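Acetyl xylan esterase (Paenibacillus sp. R4, PDB 6AGQ) probably removes acetyl groups from acetylated xylan and related acetyl esters, acting as a cold-active serine hydrolase of the alpha/beta type. Local coordinates at residues H93-N98 against S223-E228; R121-V126 against P139-L144; Y152-V157 against G184-G189. All blocks are in the same frame, centred on the assembly; numbering follows the deposited sequence.

How the contacts relate
From the N terminus, the chain leaves strand 86-92 into 93-98, which meets 223-228 at the start of helix 226-236; contact 1 thus closes the widest loop. Within it lie the other two, one after the other: contact 2 closes the short turn-back of 121-126 on 139-144, before helix 153-170, and contact 3 joins that helix's first turn to 184-189, where strand 179-184 passes into helix 186-197. None of the loops cross. Hydrogen bonds run between them: Y95 to W141, S96 to Q123, H93 to Q186, R121 to Y153. Loops from the carboxyl ends of the central strands are thereby tied to three helix starts. Contacts 1 and 2 also touch a second subunit.

Contact 1 of 3, residues H93-N98 against S223-E228; sequences HGYSGN and SGPYVE
The Y95 ring carries P225 on one face: P225 CB stands 3.8 Å from the ring centroid, 7° off the normal, a CH-pi contact, while P225 CG reaches toward the inner end of the same face, 4.0 Å from Y95 CG. W141 meets this ring edge-to-face. At the phenol end the E228 carboxylate approaches obliquely, its plane turned 57° from the ring. Y95 OH gives E228 OE2 a weak hydrogen bond of 2.5 Å, and its stronger partner is the backbone N of W141; the other carboxylate oxygen, E228 OE1, takes the amide of M142. One phenol and one carboxylate therefore satisfy two successive backbone amides. Y95 has CG anti to its backbone nitrogen (chi1 -169°), which carries the ring away from its own loop and across to the proline. E228 meets it from the opposite direction on an extended chain. Y95 itself sits in a type II turn from G94 to G97, with H93 ND1 bonded to G94 O at 2.7 Å and G97 C and N98 N lying over one face of the imidazole. S96 and N98 pack against R235 of a second subunit. The loop following strand 86-92 is the place where alpha/beta hydrolases commonly build part of the oxyanion hole, and Y95 probably belongs to that region here.

Contact 2 of 3, residues R121-V126 against P139-L144; sequences RGQGGV and PGWMTL
Q123 lies over one face of the W141 indole, and this is the tight half of the contact. Its CG sits 3.6 Å from the centroid of the six-membered ring and 4° off the normal, a CH-pi contact, and its amide passes over the CE3 rim, the planes 18° apart, with Q123 NE2 3.9 Å from W141 CE3. Q123 has CG beside the backbone nitrogen (chi1 -58°) and an extended chain beyond it, which takes the side chain obliquely across the face of the indole. Its polar end looks past the ring: OE1 takes S96 N, and NE2 serves Y153 OH. The Y153 ring also stacks with W141. R121, G122 and Q123 spell the RGQ sequence characteristic of the acetyl xylan esterase family, set here in the long connection between strand 114-118 and helix 153-170 of an alpha/beta hydrolase fold; salt bridges from R121 to D66, D129 and D160 hold its start. On the NE1 side the only clear hydrogen-bonded link between the segments is indirect, through a water. It donates to G122 O at 2.6 Å and accepts from W141 NE1 at 3.0 Å, lying in the indole plane at its edge. G122 O makes a close approach here too, 3.2 Å from W141 CZ2. The positive phi of G122 calls for glycine, and a CB there would point at the indole. Further along the loop, G125 O bonds the hydroxyl of Y236 of a second subunit, and W141 packs on G137 of that subunit.

Contact 3 of 3, residues Y152-V157 against G184-G189; sequences YYYKQV and GSQGGG
Y154 OH donates to Q186 OE1 at 2.7 Å, the one direct bond between the two helix starts. The donor lies in the carbonyl plane, on a lone pair, with a C=O...donor angle of 141°, while the amide is turned 77° from the ring. The oxygen sits at the edge of the Y154 ring, near its plane, 3.5 Å from Y154 CE1. Q186 spans the distance with CG anti to the backbone nitrogen (chi1 178°) and an extended chain. Its amide is gripped at both ends: OE1 also receives Q123 NE2, and NE2 gives its hydrogen to H93 O, which fixes the rotation of the group. A phenylalanine in place of Y154 would probably leave Q186 OE1 with Q123 as its remaining described donor, the amide less firmly held and the link between the two helix starts lost. The next shell positions the phenol. Y153 CD2 lies 3.6 Å above the centre of the Y154 ring, and Y152 CE2 comes to its edge in plane. Y153 is supported in turn by V157 CG2, 3.6 Å over one of its faces, and its hydroxyl bonds R121 O; Y152 OH reaches M142 O. On the other side, Q186 opens helix 186-197 directly after S185, which occupies the N-cap position without a side-chain capping bond; the turn into the helix is closed by G187 N to G184 O at 2.9 Å, and G189 N to S185 O follows. A CB on G187 would clash with G184 N, as suits so sharp a turn. S185 has a strained positive phi and hydrogen-bonds H303 NE2 through OG. Strand, tight turn and helix with the sequence G-x-S-x-G are consistent with the nucleophile elbow of an alpha/beta hydrolase, S185 being the probable nucleophile.

Contact 1 of 3, residues H93-N98 against S223-E228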
loop_
_atom_site.group_PDB
_atom_site.type_symbol
_atom_site.label_atom_id
_atom_site.label_comp_id
_atom_site.label_asym_id
_atom_site.label_seq_id
_atom_site.Cartn_x
_atom_site.Cartn_y
_atom_site.Cartn_z
ATOM N N HIS A 93 3.703 24.963 -17.266
ATOM C CA HIS A 93 3.971 23.585 -16.933
ATOM C C HIS A 93 3.463 23.273 -15.531
ATOM O O HIS A 93 3.129 24.153 -14.766
ATOM C CB HIS A 93 5.456 23.243 -17.081
ATOM C CG HIS A 93 6.319 23.916 -16.065
ATOM N ND1 HIS A 93 6.332 23.542 -14.721
ATOM C CD2 HIS A 93 7.249 24.891 -16.205
ATOM C CE1 HIS A 93 7.216 24.296 -14.086
ATOM N NE2 HIS A 93 7.774 25.128 -14.960
ATOM N N GLY A 94 3.424 21.987 -15.252
ATOM C CA GLY A 94 2.946 21.429 -13.989
ATOM C C GLY A 94 3.845 21.593 -12.795
ATOM O O GLY A 94 4.988 22.012 -12.883
ATOM N N TYR A 95 3.302 21.281 -11.638
ATOM C CA TYR A 95 3.993 21.603 -10.391
ATOM C C TYR A 95 5.271 20.854 -10.283
ATOM O O TYR A 95 5.270 19.635 -10.298
ATOM C CB TYR A 95 3.103 21.229 -9.205
ATOM C CG TYR A 95 3.599 21.754 -7.865
ATOM C CD1 TYR A 95 3.421 23.079 -7.528
ATOM C CD2 TYR A 95 4.224 20.932 -6.969
ATOM C CE1 TYR A 95 3.794 23.566 -6.291
ATOM C CE2 TYR A 95 4.637 21.409 -5.728
ATOM C CZ TYR A 95 4.391 22.731 -5.388
ATOM O OH TYR A 95 4.802 23.275 -4.188
ATOM N N SER A 96 6.372 21.577 -10.098
ATOM C CA SER A 96 7.760 20.993 -9.960
ATOM C C SER A 96 8.471 20.804 -11.278
ATOM O O SER A 96 9.652 20.475 -11.279
ATOM C CB SER A 96 7.806 19.699 -9.156
ATOM O OG SER A 96 7.405 18.571 -9.925
ATOM N N GLY A 97 7.777 21.056 -12.401
ATOM C CA GLY A 97 8.326 20.708 -13.711
ATOM C C GLY A 97 9.196 21.796 -14.279
ATOM O O GLY A 97 9.901 22.486 -13.566
ATOM N N ASN A 98 9.155 21.949 -15.596
ATOM C CA ASN A 98 10.018 22.903 -16.270
ATOM C C ASN A 98 9.541 23.042 -17.725
ATOM O O ASN A 98 8.547 22.461 -18.089
ATOM C CB ASN A 98 11.440 22.410 -16.207
ATOM C CG ASN A 98 11.582 21.031 -16.759
ATOM O OD1 ASN A 98 11.134 20.736 -17.888
ATOM N ND2 ASN A 98 12.251 20.172 -15.998
ATOM N N SER A 223 -5.125 15.415 -2.678
ATOM C CA SER A 223 -3.704 14.978 -2.674
ATOM C C SER A 223 -2.816 15.949 -3.493
ATOM O O SER A 223 -3.293 16.992 -3.982
ATOM C CB SER A 223 -3.593 13.575 -3.259
ATOM O OG SER A 223 -4.428 12.684 -2.566
ATOM N N GLY A 224 -1.522 15.635 -3.576
ATOM C CA GLY A 224 -0.509 16.506 -4.237
ATOM C C GLY A 224 -0.294 17.834 -3.521
ATOM O O GLY A 224 -0.491 17.948 -2.312
ATOM N N PRO A 225 0.077 18.863 -4.255
ATOM C CA PRO A 225 0.519 20.130 -3.625
ATOM C C PRO A 225 -0.482 20.844 -2.687
ATOM O O PRO A 225 -0.053 21.575 -1.784
ATOM C CB PRO A 225 0.848 21.044 -4.842
ATOM C CG PRO A 225 0.366 20.314 -6.080
ATOM C CD PRO A 225 0.146 18.875 -5.733
ATOM N N TYR A 226 -1.793 20.655 -2.872
ATOM C CA TYR A 226 -2.735 21.171 -1.892
ATOM C C TYR A 226 -2.440 20.703 -0.429
ATOM O O TYR A 226 -2.707 21.431 0.513
ATOM C CB TYR A 226 -4.157 20.861 -2.256
ATOM C CG TYR A 226 -4.717 21.583 -3.436
ATOM C CD1 TYR A 226 -4.770 22.984 -3.462
ATOM C CD2 TYR A 226 -5.249 20.882 -4.512
ATOM C CE1 TYR A 226 -5.301 23.662 -4.536
ATOM C CE2 TYR A 226 -5.823 21.559 -5.606
ATOM C CZ TYR A 226 -5.826 22.951 -5.631
ATOM O OH TYR A 226 -6.408 23.640 -6.677
ATOM N N VAL A 227 -1.849 19.533 -0.258
ATOM C CA VAL A 227 -1.474 19.050 1.045
ATOM C C VAL A 227 -0.458 19.985 1.800
ATOM O O VAL A 227 -0.460 20.010 3.024
ATOM C CB VAL A 227 -0.972 17.574 0.975
ATOM C CG1 VAL A 227 0.480 17.478 0.582
ATOM C CG2 VAL A 227 -1.131 16.875 2.323
ATOM N N GLU A 228 0.384 20.746 1.079
ATOM C CA GLU A 228 1.326 21.701 1.696
ATOM C C GLU A 228 0.546 22.742 2.515
ATOM O O GLU A 228 0.985 23.172 3.551
ATOM C CB GLU A 228 2.146 22.423 0.616
ATOM C CG GLU A 228 3.090 21.528 -0.192
ATOM C CD GLU A 228 3.850 22.282 -1.313
ATOM O OE1 GLU A 228 4.153 23.473 -1.160
ATOM O OE2 GLU A 228 4.185 21.677 -2.366
#

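Contact 2 of 3, residues R121-V126 against P139-L144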
loop_
_atom_site.group_PDB
_atom_site.type_symbol
_atom_site.label_atom_id
_atom_site.label_comp_id
_atom_site.label_asym_id
_atom_site.label_seq_id
_atom_site.Cartn_x
_atom_site.Cartn_y
_atom_site.Cartn_z
ATOM N N ARG A 121 9.384 29.817 -11.882
ATOM C CA ARG A 121 10.529 30.186 -11.108
ATOM C C ARG A 121 10.869 29.301 -9.871
ATOM O O ARG A 121 10.024 28.962 -9.054
ATOM C CB ARG A 121 10.391 31.649 -10.718
ATOM C CG ARG A 121 9.142 31.925 -9.910
ATOM C CD ARG A 121 9.304 33.181 -9.127
ATOM N NE ARG A 121 9.516 34.278 -10.058
ATOM C CZ ARG A 121 10.150 35.403 -9.755
ATOM N NH1 ARG A 121 10.239 36.355 -10.673
ATOM N NH2 ARG A 121 10.662 35.568 -8.519
ATOM N N GLY A 122 12.096 28.802 -9.807
ATOM C CA GLY A 122 12.459 27.983 -8.680
ATOM C C GLY A 122 12.077 26.536 -8.782
ATOM O O GLY A 122 12.420 25.796 -7.899
ATOM N N GLN A 123 11.379 26.095 -9.831
ATOM C CA GLN A 123 10.977 24.700 -9.883
ATOM C C GLN A 123 12.025 23.794 -10.573
ATOM O O GLN A 123 13.190 24.099 -10.503
ATOM C CB GLN A 123 9.574 24.560 -10.401
ATOM C CG GLN A 123 8.630 25.344 -9.507
ATOM C CD GLN A 123 7.171 25.132 -9.824
ATOM O OE1 GLN A 123 6.827 24.279 -10.623
ATOM N NE2 GLN A 123 6.309 25.924 -9.200
ATOM N N GLY A 124 11.662 22.724 -11.264
ATOM C CA GLY A 124 12.652 21.730 -11.648
ATOM C C GLY A 124 13.484 22.133 -12.833
ATOM O O GLY A 124 13.844 21.273 -13.634
ATOM N N GLY A 125 13.859 23.414 -12.925
ATOM C CA GLY A 125 14.527 23.933 -14.133
ATOM C C GLY A 125 15.774 24.716 -13.792
ATOM O O GLY A 125 16.301 24.666 -12.635
ATOM N N VAL A 126 16.274 25.391 -14.813
ATOM C CA VAL A 126 17.442 26.275 -14.658
ATOM C C VAL A 126 17.015 27.690 -14.196
ATOM O O VAL A 126 17.861 28.539 -14.001
ATOM C CB VAL A 126 18.331 26.325 -15.942
ATOM C CG1 VAL A 126 18.669 24.915 -16.425
ATOM C CG2 VAL A 126 17.700 27.137 -17.056
ATOM N N PRO A 139 8.228 22.077 2.465
ATOM C CA PRO A 139 8.937 21.806 1.203
ATOM C C PRO A 139 8.023 21.980 -0.007
ATOM O O PRO A 139 6.907 21.521 0.038
ATOM C CB PRO A 139 9.356 20.333 1.324
ATOM C CG PRO A 139 9.359 20.052 2.805
ATOM C CD PRO A 139 8.242 20.910 3.357
ATOM N N GLY A 140 8.530 22.592 -1.078
ATOM C CA GLY A 140 7.701 23.113 -2.187
ATOM C C GLY A 140 7.599 24.628 -2.196
ATOM O O GLY A 140 8.407 25.317 -1.604
ATOM N N TRP A 141 6.585 25.155 -2.840
ATOM C CA TRP A 141 6.460 26.596 -3.085
ATOM C C TRP A 141 5.111 27.180 -2.673
ATOM O O TRP A 141 5.033 28.387 -2.522
ATOM C CB TRP A 141 6.750 26.891 -4.595
ATOM C CG TRP A 141 8.081 26.352 -5.007
ATOM C CD1 TRP A 141 9.270 26.926 -4.763
ATOM C CD2 TRP A 141 8.361 25.089 -5.603
ATOM N NE1 TRP A 141 10.276 26.143 -5.232
ATOM C CE2 TRP A 141 9.742 24.991 -5.727
ATOM C CE3 TRP A 141 7.579 24.046 -6.060
ATOM C CZ2 TRP A 141 10.363 23.890 -6.288
ATOM C CZ3 TRP A 141 8.186 22.952 -6.600
ATOM C CH2 TRP A 141 9.569 22.873 -6.717
ATOM N N MET A 142 4.102 26.351 -2.410
ATOM C CA MET A 142 2.709 26.830 -2.111
ATOM C C MET A 142 2.572 27.696 -0.847
ATOM O O MET A 142 1.556 28.417 -0.701
ATOM C CB MET A 142 1.762 25.643 -1.816
ATOM C CG MET A 142 1.523 24.627 -2.905
ATOM S SD MET A 142 0.899 25.393 -4.405
ATOM C CE MET A 142 -0.762 25.744 -3.806
ATOM N N THR A 143 3.499 27.561 0.101
ATOM C CA THR A 143 3.385 28.260 1.420
ATOM C C THR A 143 4.361 29.442 1.596
ATOM O O THR A 143 4.365 30.117 2.607
ATOM C CB THR A 143 3.551 27.265 2.564
ATOM O OG1 THR A 143 4.892 26.781 2.551
ATOM C CG2 THR A 143 2.648 26.086 2.379
ATOM N N LEU A 144 5.170 29.709 0.579
ATOM C CA LEU A 144 6.125 30.830 0.657
ATOM C C LEU A 144 5.386 32.151 0.572
ATOM O O LEU A 144 4.670 32.396 -0.405
ATOM C CB LEU A 144 7.161 30.736 -0.403
ATOM C CG LEU A 144 8.030 29.501 -0.290
ATOM C CD1 LEU A 144 8.829 29.416 -1.558
ATOM C CD2 LEU A 144 8.945 29.597 0.932
HETATM O O HOH W 1 13.236 25.808 -5.408
#

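Contact 3 of 3, residues Y152-V157 against G184-G189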
loop_
_atom_site.group_PDB
_atom_site.type_symbol
_atom_site.label_atom_id
_atom_site.label_comp_id
_atom_site.label_asym_id
_atom_site.label_seq_id
_atom_site.Cartn_x
_atom_site.Cartn_y
_atom_site.Cartn_z
ATOM N N TYR A 152 3.557 36.801 -1.655
ATOM C CA TYR A 152 3.256 35.406 -1.870
ATOM C C TYR A 152 3.890 34.844 -3.171
ATOM O O TYR A 152 3.784 35.486 -4.211
ATOM C CB TYR A 152 1.764 35.205 -1.867
ATOM C CG TYR A 152 1.334 33.764 -2.113
ATOM C CD1 TYR A 152 1.655 32.788 -1.193
ATOM C CD2 TYR A 152 0.603 33.399 -3.274
ATOM C CE1 TYR A 152 1.263 31.496 -1.384
ATOM C CE2 TYR A 152 0.222 32.080 -3.489
ATOM C CZ TYR A 152 0.577 31.123 -2.543
ATOM O OH TYR A 152 0.207 29.789 -2.689
ATOM N N TYR A 153 4.516 33.650 -3.099
ATOM C CA TYR A 153 5.126 32.978 -4.290
ATOM C C TYR A 153 4.465 33.214 -5.664
ATOM O O TYR A 153 5.119 33.590 -6.669
ATOM C CB TYR A 153 5.146 31.475 -4.048
ATOM C CG TYR A 153 5.750 30.661 -5.144
ATOM C CD1 TYR A 153 7.140 30.660 -5.347
ATOM C CD2 TYR A 153 4.966 29.922 -5.965
ATOM C CE1 TYR A 153 7.729 29.919 -6.359
ATOM C CE2 TYR A 153 5.520 29.183 -6.989
ATOM C CZ TYR A 153 6.910 29.195 -7.190
ATOM O OH TYR A 153 7.462 28.469 -8.191
ATOM N N TYR A 154 3.150 33.060 -5.718
ATOM C CA TYR A 154 2.484 33.105 -7.015
ATOM C C TYR A 154 2.299 34.496 -7.530
ATOM O O TYR A 154 1.920 34.628 -8.711
ATOM C CB TYR A 154 1.196 32.240 -7.114
ATOM C CG TYR A 154 1.473 30.732 -7.271
ATOM C CD1 TYR A 154 1.886 30.187 -8.505
ATOM C CD2 TYR A 154 1.256 29.852 -6.198
ATOM C CE1 TYR A 154 2.169 28.829 -8.649
ATOM C CE2 TYR A 154 1.476 28.484 -6.331
ATOM C CZ TYR A 154 1.940 27.971 -7.542
ATOM O OH TYR A 154 2.158 26.640 -7.657
ATOM N N LYS A 155 2.619 35.534 -6.750
ATOM C CA LYS A 155 2.525 36.863 -7.318
ATOM C C LYS A 155 3.535 37.054 -8.458
ATOM O O LYS A 155 3.150 37.329 -9.557
ATOM C CB LYS A 155 2.692 37.962 -6.288
ATOM C CG LYS A 155 2.432 39.343 -6.862
ATOM C CD LYS A 155 2.713 40.458 -5.844
ATOM C CE LYS A 155 4.007 41.149 -6.123
ATOM N NZ LYS A 155 4.307 42.075 -5.004
ATOM N N GLN A 156 4.816 36.902 -8.180
ATOM C CA GLN A 156 5.814 36.998 -9.198
ATOM C C GLN A 156 5.669 35.892 -10.257
ATOM O O GLN A 156 5.952 36.154 -11.440
ATOM C CB GLN A 156 7.240 37.024 -8.607
ATOM C CG GLN A 156 7.600 38.364 -7.984
ATOM C CD GLN A 156 7.844 39.459 -9.023
ATOM O OE1 GLN A 156 8.280 39.189 -10.144
ATOM N NE2 GLN A 156 7.521 40.689 -8.666
ATOM N N VAL A 157 5.134 34.705 -9.914
ATOM C CA VAL A 157 4.868 33.689 -10.974
ATOM C C VAL A 157 3.864 34.190 -12.011
ATOM O O VAL A 157 4.088 34.062 -13.239
ATOM C CB VAL A 157 4.444 32.327 -10.347
ATOM C CG1 VAL A 157 4.175 31.287 -11.395
ATOM C CG2 VAL A 157 5.550 31.831 -9.410
ATOM N N GLY A 184 -1.414 22.002 -18.255
ATOM C CA GLY A 184 -2.021 21.065 -17.343
ATOM C C GLY A 184 -1.682 21.308 -15.872
ATOM O O GLY A 184 -0.531 21.583 -15.506
ATOM N N SER A 185 -2.699 21.170 -15.037
ATOM C CA SER A 185 -2.574 21.276 -13.611
ATOM C C SER A 185 -2.123 22.650 -13.084
ATOM O O SER A 185 -2.833 23.600 -13.297
ATOM C CB SER A 185 -1.766 20.145 -13.053
ATOM O OG SER A 185 -2.012 20.192 -11.635
ATOM N N GLN A 186 -1.000 22.800 -12.389
ATOM C CA GLN A 186 -0.482 24.142 -12.230
ATOM C C GLN A 186 -0.544 24.926 -13.579
ATOM O O GLN A 186 -0.870 26.086 -13.575
ATOM C CB GLN A 186 0.947 24.127 -11.768
ATOM C CG GLN A 186 1.593 25.498 -11.610
ATOM C CD GLN A 186 3.025 25.378 -11.082
ATOM O OE1 GLN A 186 3.310 25.776 -9.965
ATOM N NE2 GLN A 186 3.922 24.786 -11.886
ATOM N N GLY A 187 -0.158 24.285 -14.669
ATOM C CA GLY A 187 -0.141 24.911 -16.005
ATOM C C GLY A 187 -1.482 25.529 -16.340
ATOM O O GLY A 187 -1.517 26.577 -16.929
ATOM N N GLY A 188 -2.568 24.822 -15.983
ATOM C CA GLY A 188 -3.939 25.172 -16.269
ATOM C C GLY A 188 -4.372 26.314 -15.427
ATOM O O GLY A 188 -4.996 27.236 -15.922
ATOM N N GLY A 189 -3.997 26.280 -14.140
ATOM C CA GLY A 189 -4.133 27.459 -13.266
ATOM C C GLY A 189 -3.424 28.694 -13.774
ATOM O O GLY A 189 -4.004 29.818 -13.746
#